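PDB 5EYI: uridylate-specific endoribonuclease nsp11 from Prrsv 16244b, which probably cleaves viral RNA at uridylates as an endoribonuclease, removing 5'-polyuridine tracts that would otherwise alert double-stranded RNA sensors of the host cell. Local coordinates for residues E124-L129 with V183-L188; C200-L205 with E209-V214. The protein carries 1 engineered substitution. One frame throughout, in Å; residues are numbered along the deposited sequence.

Both contacts lie in the NendoU part of the chain, which follows the N-terminal domain. Helix 120-128 comes first. The chain then runs through 53 residues, among them strands 163-169 and 173-180, before the loop at 183-188 returns to the helix and closes contact 1. Contact 2 opens and closes later, as the hairpin of strands 198-205 and 208-215. The two are therefore in series and neither nest nor cross. Their centres are about 15 Å apart, yet they touch: V183 CG1 packs on L205 CD1 at 3.4 Å, and L188 CD2 reaches M203 CE at 4.2 Å. The 183-188 loop thus bridges the helix and the hairpin.

Contact 1. Residues E124-L129 with V183-L188; sequences EVAASL and VYLPDL
V125 on helix 120-128 meets L185 and P186 of the 183-188 loop with its two methyl groups. The contact is small and wholly apolar. The CG1 methyl of V125 lies against CB of L185 at 3.8 Å. Its CG2 methyl rests on CG of the P186 ring at 3.9 Å. The branch is split this way because CG1 is anti to the backbone N (chi1 173°), while CG2 is turned back beside that N. L185 answers with a second touch further out: its CD1 methyl reaches CB of A126 at 3.8 Å. V125 and A126 thus offer neighbouring places on the helix to one leucine, and all four touching residues are buried.

Both backbones are held from nearby. S128 OG donates to the carbonyl O of V125 at 2.6 Å, near the C-terminal end of the helix. In the loop, D187 N bonds to Y184 O at 2.9 Å and L188 N to L185 O at 3.0 Å, making two successive turns, with 185-188 in helical backbone angles. CD of P186 sits 3.5 Å above one face of the Y184 ring, over its centre. Two polar bonds tie the loop to the helix region: E122 accepts from L185 N, and the Y184 hydroxyl pairs with D119. F133 of helix 130-133 touches both A126 and L185.

The side chain of L185 is about 8 Å from that of H146, a predicted active-site residue. The arrangement is a buried helix-to-loop contact of the NendoU catalytic domain, near its predicted active site.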
ATOM      1  N   GLU A 124     -15.179  -2.983  16.047  1.00 25.50           N
ATOM      2  CA  GLU A 124     -14.722  -1.600  16.179  1.00 26.81           C
ATOM      3  C   GLU A 124     -13.665  -1.236  15.130  1.00 25.65           C
ATOM      4  O   GLU A 124     -13.755  -0.161  14.510  1.00 23.63           O
ATOM      5  CB  GLU A 124     -14.208  -1.343  17.607  1.00 29.38           C
ATOM      6  CG  GLU A 124     -13.451  -0.038  17.813  1.00 33.30           C
ATOM      7  CD  GLU A 124     -13.408   0.398  19.279  1.00 37.41           C
ATOM      8  OE1 GLU A 124     -12.666  -0.232  20.076  1.00 41.32           O
ATOM      9  N   VAL A 125     -12.687  -2.125  14.917  1.00 23.70           N
ATOM     10  CA  VAL A 125     -11.663  -1.892  13.881  1.00 23.51           C
ATOM     11  C   VAL A 125     -12.308  -1.851  12.491  1.00 23.05           C
ATOM     12  O   VAL A 125     -11.968  -1.001  11.674  1.00 23.46           O
ATOM     13  CB  VAL A 125     -10.509  -2.925  13.941  1.00 23.01           C
ATOM     14  CG1 VAL A 125      -9.557  -2.762  12.764  1.00 23.38           C
ATOM     15  CG2 VAL A 125      -9.729  -2.764  15.233  1.00 23.01           C
ATOM     16  N   ALA A 126     -13.256  -2.747  12.238  1.00 23.31           N
ATOM     17  CA  ALA A 126     -13.992  -2.740  10.978  1.00 22.95           C
ATOM     18  C   ALA A 126     -14.702  -1.394  10.759  1.00 24.14           C
ATOM     19  O   ALA A 126     -14.615  -0.814   9.675  1.00 23.37           O
ATOM     20  CB  ALA A 126     -14.978  -3.894  10.946  1.00 22.96           C
ATOM     21  N   ALA A 127     -15.357  -0.884  11.808  1.00 24.86           N
ATOM     22  CA  ALA A 127     -16.035   0.417  11.757  1.00 25.69           C
ATOM     23  C   ALA A 127     -15.098   1.624  11.577  1.00 26.44           C
ATOM     24  O   ALA A 127     -15.538   2.665  11.104  1.00 28.29           O
ATOM     25  CB  ALA A 127     -16.894   0.615  12.999  1.00 25.65           C
ATOM     26  N   SER A 128     -13.833   1.500  11.967  1.00 26.70           N
ATOM     27  CA  SER A 128     -12.857   2.583  11.775  1.00 27.82           C
ATOM     28  C   SER A 128     -12.402   2.748  10.306  1.00 28.93           C
ATOM     29  O   SER A 128     -11.957   3.827   9.924  1.00 28.66           O
ATOM     30  CB  SER A 128     -11.641   2.381  12.687  1.00 27.85           C
ATOM     31  OG  SER A 128     -10.832   1.298  12.258  1.00 27.42           O
ATOM     32  N   LEU A 129     -12.492   1.681   9.508  1.00 28.99           N
ATOM     33  CA  LEU A 129     -12.236   1.733   8.069  1.00 29.12           C
ATOM     34  C   LEU A 129     -13.372   1.015   7.327  1.00 29.50           C
ATOM     35  O   LEU A 129     -13.177  -0.076   6.782  1.00 27.99           O
ATOM     36  CB  LEU A 129     -10.883   1.083   7.734  1.00 30.10           C
ATOM     37  CG  LEU A 129      -9.619   1.909   7.541  1.00 31.90           C
ATOM     38  CD1 LEU A 129      -8.600   1.045   6.816  1.00 33.85           C
ATOM     39  CD2 LEU A 129      -9.845   3.193   6.756  1.00 32.04           C
ATOM     40  N   VAL A 183      -8.311 -12.590   8.671  1.00 19.32           N
ATOM     41  CA  VAL A 183      -7.426 -12.256   9.778  1.00 19.98           C
ATOM     42  C   VAL A 183      -8.179 -11.447  10.841  1.00 19.25           C
ATOM     43  O   VAL A 183      -9.075 -10.660  10.520  1.00 19.39           O
ATOM     44  CB  VAL A 183      -6.167 -11.470   9.341  1.00 20.87           C
ATOM     45  CG1 VAL A 183      -5.389 -12.246   8.291  1.00 21.65           C
ATOM     46  CG2 VAL A 183      -6.516 -10.081   8.832  1.00 21.95           C
ATOM     47  N   TYR A 184      -7.798 -11.652  12.094  1.00 18.68           N
ATOM     48  CA  TYR A 184      -8.309 -10.873  13.214  1.00 19.14           C
ATOM     49  C   TYR A 184      -7.893  -9.418  13.035  1.00 19.03           C
ATOM     50  O   TYR A 184      -6.714  -9.103  13.163  1.00 19.11           O
ATOM     51  CB  TYR A 184      -7.763 -11.437  14.528  1.00 19.28           C
ATOM     52  CG  TYR A 184      -8.280 -10.759  15.773  1.00 19.85           C
ATOM     53  CD1 TYR A 184      -7.406 -10.203  16.705  1.00 20.34           C
ATOM     54  CD2 TYR A 184      -9.644 -10.660  16.015  1.00 20.24           C
ATOM     55  CE1 TYR A 184      -7.880  -9.581  17.851  1.00 20.72           C
ATOM     56  CE2 TYR A 184     -10.125 -10.042  17.164  1.00 20.82           C
ATOM     57  CZ  TYR A 184      -9.238  -9.514  18.081  1.00 20.46           C
ATOM     58  OH  TYR A 184      -9.716  -8.894  19.209  1.00 20.93           O
ATOM     59  N   LEU A 185      -8.853  -8.550  12.708  1.00 19.05           N
ATOM     60  CA  LEU A 185      -8.547  -7.181  12.261  1.00 20.52           C
ATOM     61  C   LEU A 185      -7.695  -6.326  13.222  1.00 21.32           C
ATOM     62  O   LEU A 185      -6.912  -5.479  12.758  1.00 20.86           O
ATOM     63  CB  LEU A 185      -9.818  -6.409  11.880  1.00 20.78           C
ATOM     64  CG  LEU A 185     -10.668  -6.929  10.707  1.00 20.89           C
ATOM     65  CD1 LEU A 185     -11.903  -6.058  10.542  1.00 21.32           C
ATOM     66  CD2 LEU A 185      -9.870  -6.931   9.414  1.00 21.32           C
ATOM     67  N   PRO A 186      -7.833  -6.535  14.547  1.00 22.21           N
ATOM     68  CA  PRO A 186      -6.927  -5.803  15.438  1.00 23.79           C
ATOM     69  C   PRO A 186      -5.436  -6.116  15.256  1.00 24.86           C
ATOM     70  O   PRO A 186      -4.622  -5.249  15.568  1.00 25.60           O
ATOM     71  CB  PRO A 186      -7.437  -6.169  16.836  1.00 23.23           C
ATOM     72  CG  PRO A 186      -8.903  -6.361  16.618  1.00 23.15           C
ATOM     73  CD  PRO A 186      -8.978  -7.084  15.293  1.00 22.70           C
ATOM     74  N   ASP A 187      -5.084  -7.288  14.708  1.00 25.05           N
ATOM     75  CA  ASP A 187      -3.680  -7.571  14.315  1.00 25.78           C
ATOM     76  C   ASP A 187      -3.115  -6.608  13.282  1.00 25.27           C
ATOM     77  O   ASP A 187      -1.894  -6.483  13.160  1.00 25.81           O
ATOM     78  CB  ASP A 187      -3.516  -8.983  13.722  1.00 27.20           C
ATOM     79  CG  ASP A 187      -3.714 -10.087  14.730  1.00 28.82           C
ATOM     80  OD1 ASP A 187      -3.640  -9.853  15.960  1.00 30.65           O
ATOM     81  OD2 ASP A 187      -3.936 -11.220  14.273  1.00 30.02           O
ATOM     82  N   LEU A 188      -3.988  -5.985  12.499  1.00 25.40           N
ATOM     83  CA  LEU A 188      -3.574  -5.018  11.490  1.00 26.87           C
ATOM     84  C   LEU A 188      -3.570  -3.555  11.941  1.00 26.88           C
ATOM     85  O   LEU A 188      -3.064  -2.725  11.199  1.00 25.69           O
ATOM     86  CB  LEU A 188      -4.466  -5.145  10.250  1.00 27.48           C
ATOM     87  CG  LEU A 188      -4.715  -6.548   9.682  1.00 28.23           C
ATOM     88  CD1 LEU A 188      -5.565  -6.440   8.426  1.00 28.93           C
ATOM     89  CD2 LEU A 188      -3.414  -7.274   9.388  1.00 28.71           C
TER

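Contact 2. Residues C200-L205 with E209-V214; sequences CWKMML and EVRLMV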
ATOM      1  N   CYS A 200       2.673   0.797   1.457  1.00 30.78           N
ATOM      2  CA  CYS A 200       2.768  -0.623   1.149  1.00 30.95           C
ATOM      3  C   CYS A 200       3.603  -1.296   2.239  1.00 30.54           C
ATOM      4  O   CYS A 200       4.808  -1.068   2.314  1.00 31.83           O
ATOM      5  CB  CYS A 200       3.419  -0.818  -0.217  1.00 31.34           C
ATOM      6  SG  CYS A 200       3.870  -2.532  -0.614  1.00 33.79           S
ATOM      7  N   TRP A 201       2.960  -2.089   3.091  1.00 28.01           N
ATOM      8  CA  TRP A 201       3.665  -2.844   4.126  1.00 28.29           C
ATOM      9  C   TRP A 201       4.007  -4.247   3.620  1.00 28.89           C
ATOM     10  O   TRP A 201       3.196  -4.867   2.934  1.00 28.39           O
ATOM     11  CB  TRP A 201       2.797  -2.986   5.368  1.00 27.67           C
ATOM     12  CG  TRP A 201       2.385  -1.717   6.037  1.00 27.90           C
ATOM     13  CD1 TRP A 201       1.188  -1.066   5.908  1.00 28.61           C
ATOM     14  CD2 TRP A 201       3.146  -0.968   6.987  1.00 27.94           C
ATOM     15  NE1 TRP A 201       1.161   0.053   6.713  1.00 28.29           N
ATOM     16  CE2 TRP A 201       2.345   0.133   7.393  1.00 28.30           C
ATOM     17  CE3 TRP A 201       4.427  -1.119   7.539  1.00 27.72           C
ATOM     18  CZ2 TRP A 201       2.792   1.085   8.318  1.00 28.65           C
ATOM     19  CZ3 TRP A 201       4.871  -0.177   8.460  1.00 28.35           C
ATOM     20  CH2 TRP A 201       4.054   0.912   8.840  1.00 28.81           C
ATOM     21  N   LYS A 202       5.190  -4.752   3.959  1.00 29.84           N
ATOM     22  CA  LYS A 202       5.530  -6.163   3.704  1.00 31.94           C
ATOM     23  C   LYS A 202       5.382  -6.959   4.994  1.00 30.50           C
ATOM     24  O   LYS A 202       5.879  -6.547   6.037  1.00 32.41           O
ATOM     25  CB  LYS A 202       6.955  -6.315   3.166  1.00 35.47           C
ATOM     26  CG  LYS A 202       7.100  -6.027   1.681  1.00 39.20           C
ATOM     27  CD  LYS A 202       7.974  -7.069   0.975  1.00 44.14           C
ATOM     28  CE  LYS A 202       9.446  -6.933   1.341  1.00 46.32           C
ATOM     29  NZ  LYS A 202      10.270  -8.023   0.746  1.00 47.81           N
ATOM     30  N   MET A 203       4.686  -8.087   4.928  1.00 28.23           N
ATOM     31  CA  MET A 203       4.505  -8.941   6.103  1.00 27.37           C
ATOM     32  C   MET A 203       4.167 -10.354   5.668  1.00 25.65           C
ATOM     33  O   MET A 203       4.126 -10.660   4.476  1.00 25.09           O
ATOM     34  CB  MET A 203       3.431  -8.361   7.049  1.00 28.07           C
ATOM     35  CG  MET A 203       2.048  -8.204   6.433  1.00 29.88           C
ATOM     36  SD  MET A 203       0.925  -7.210   7.446  1.00 31.56           S
ATOM     37  CE  MET A 203       0.564  -8.398   8.721  1.00 31.22           C
ATOM     38  N   MET A 204       3.969 -11.223   6.643  1.00 25.25           N
ATOM     39  CA  MET A 204       3.572 -12.585   6.378  1.00 24.95           C
ATOM     40  C   MET A 204       2.179 -12.848   6.934  1.00 23.69           C
ATOM     41  O   MET A 204       1.808 -12.325   7.995  1.00 22.02           O
ATOM     42  CB  MET A 204       4.602 -13.561   6.944  1.00 26.44           C
ATOM     43  CG  MET A 204       5.830 -13.713   6.052  1.00 27.94           C
ATOM     44  SD  MET A 204       6.917 -14.982   6.698  1.00 32.03           S
ATOM     45  CE  MET A 204       7.601 -15.674   5.195  1.00 31.48           C
ATOM     46  N   LEU A 205       1.421 -13.639   6.170  1.00 22.23           N
ATOM     47  CA  LEU A 205       0.112 -14.150   6.560  1.00 21.27           C
ATOM     48  C   LEU A 205       0.151 -15.647   6.323  1.00 20.33           C
ATOM     49  O   LEU A 205       0.372 -16.083   5.186  1.00 18.69           O
ATOM     50  CB  LEU A 205      -0.983 -13.501   5.720  1.00 21.38           C
ATOM     51  CG  LEU A 205      -2.403 -14.060   5.783  1.00 22.07           C
ATOM     52  CD1 LEU A 205      -2.902 -14.249   7.207  1.00 22.27           C
ATOM     53  CD2 LEU A 205      -3.329 -13.124   5.031  1.00 22.76           C
ATOM     54  N   GLU A 209       4.582 -14.580   2.202  1.00 27.00           N
ATOM     55  CA  GLU A 209       4.938 -13.172   1.991  1.00 28.13           C
ATOM     56  C   GLU A 209       3.822 -12.461   1.253  1.00 25.12           C
ATOM     57  O   GLU A 209       3.429 -12.872   0.169  1.00 24.28           O
ATOM     58  CB  GLU A 209       6.238 -13.044   1.189  1.00 31.89           C
ATOM     59  CG  GLU A 209       7.492 -13.425   1.966  1.00 35.12           C
ATOM     60  CD  GLU A 209       7.944 -12.375   2.974  1.00 39.50           C
ATOM     61  OE1 GLU A 209       8.964 -12.639   3.651  1.00 44.36           O
ATOM     62  OE2 GLU A 209       7.303 -11.294   3.106  1.00 43.50           O
ATOM     63  N   VAL A 210       3.293 -11.412   1.865  1.00 24.07           N
ATOM     64  CA  VAL A 210       2.212 -10.626   1.280  1.00 23.28           C
ATOM     65  C   VAL A 210       2.551  -9.163   1.429  1.00 23.38           C
ATOM     66  O   VAL A 210       3.495  -8.811   2.143  1.00 22.79           O
ATOM     67  CB  VAL A 210       0.853 -10.912   1.966  1.00 23.55           C
ATOM     68  CG1 VAL A 210       0.471 -12.383   1.814  1.00 23.86           C
ATOM     69  CG2 VAL A 210       0.860 -10.520   3.449  1.00 23.73           C
ATOM     70  N   ARG A 211       1.760  -8.325   0.774  1.00 24.21           N
ATOM     71  CA  ARG A 211       1.821  -6.888   0.950  1.00 25.54           C
ATOM     72  C   ARG A 211       0.458  -6.373   1.394  1.00 24.01           C
ATOM     73  O   ARG A 211      -0.564  -6.818   0.889  1.00 24.46           O
ATOM     74  CB  ARG A 211       2.258  -6.206  -0.348  1.00 28.97           C
ATOM     75  CG  ARG A 211       3.664  -6.595  -0.794  1.00 32.16           C
ATOM     76  CD  ARG A 211       4.071  -5.941  -2.109  1.00 35.84           C
ATOM     77  NE  ARG A 211       5.289  -6.543  -2.661  1.00 39.42           N
ATOM     78  CZ  ARG A 211       5.351  -7.671  -3.378  1.00 42.20           C
ATOM     79  NH1 ARG A 211       4.259  -8.378  -3.669  1.00 43.43           N
ATOM     80  NH2 ARG A 211       6.535  -8.103  -3.814  1.00 43.49           N
ATOM     81  N   LEU A 212       0.448  -5.457   2.353  1.00 22.72           N
ATOM     82  CA  LEU A 212      -0.779  -4.810   2.806  1.00 22.53           C
ATOM     83  C   LEU A 212      -0.719  -3.401   2.291  1.00 22.43           C
ATOM     84  O   LEU A 212       0.183  -2.648   2.641  1.00 22.75           O
ATOM     85  CB  LEU A 212      -0.887  -4.815   4.335  1.00 21.90           C
ATOM     86  CG  LEU A 212      -2.126  -4.154   4.957  1.00 21.85           C
ATOM     87  CD1 LEU A 212      -3.423  -4.829   4.521  1.00 22.04           C
ATOM     88  CD2 LEU A 212      -2.009  -4.148   6.469  1.00 21.99           C
ATOM     89  N   MET A 213      -1.668  -3.052   1.442  1.00 23.77           N
ATOM     90  CA  MET A 213      -1.758  -1.709   0.902  1.00 25.43           C
ATOM     91  C   MET A 213      -2.748  -0.958   1.750  1.00 25.58           C
ATOM     92  O   MET A 213      -3.856  -1.445   1.948  1.00 24.75           O
ATOM     93  CB  MET A 213      -2.234  -1.750  -0.546  1.00 27.12           C
ATOM     94  CG  MET A 213      -1.480  -2.751  -1.409  1.00 29.06           C
ATOM     95  SD  MET A 213       0.307  -2.725  -1.179  1.00 30.47           S
ATOM     96  CE  MET A 213       0.780  -3.510  -2.711  1.00 32.16           C
ATOM     97  N   VAL A 214      -2.335   0.204   2.263  1.00 25.33           N
ATOM     98  CA  VAL A 214      -3.206   1.068   3.050  1.00 25.75           C
ATOM     99  C   VAL A 214      -3.266   2.465   2.429  1.00 26.59           C
ATOM    100  O   VAL A 214      -2.231   3.069   2.161  1.00 26.93           O
ATOM    101  CB  VAL A 214      -2.715   1.179   4.509  1.00 26.09           C
ATOM    102  CG1 VAL A 214      -3.603   2.134   5.313  1.00 26.26           C
ATOM    103  CG2 VAL A 214      -2.668  -0.206   5.150  1.00 26.37           C
TER
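W201 and L212 face each other as a hydrogen-bonded pair in an antiparallel hairpin. W201 N gives its hydrogen to L212 O at 2.9 Å, and L212 N returns one to W201 O. M203 and V210 form the next such pair; V210 N reaches M203 O at 2.8 Å and is almost straight (174° at the hydrogen). C200, K202 and M204 project from the opposite face to W201 and M203.

Along W201, CB lies 3.8 Å from L212 O, and the same oxygen is beside CG and CD1. CG is anti to the carbonyl carbon (chi1 -61°), which brings the CD1 edge of the ring over to V214. CD1 meets the CG2 methyl of V214 at 4.0 Å, and NE1 at 4.1 Å. This methyl and L212 O both sit at the ring edge, near its plane. K199, earlier on the same strand, makes a cation-pi contact with the ring, and Y191, outside the hairpin, meets it edge-to-face.

On the other face, C200 SG lies 3.6 Å from M213 SD and touches CD of R211. M204 CE packs against E209 OE1 at 3.7 Å.

Strand 208-215 is the middle of a three-stranded antiparallel sheet, between 198-205 and 219-223. F222 packs on M203 and V210. H193 of the second subunit packs on R211 and M213, and E189 of that subunit on C200, so the C200 face borders the dimer partner.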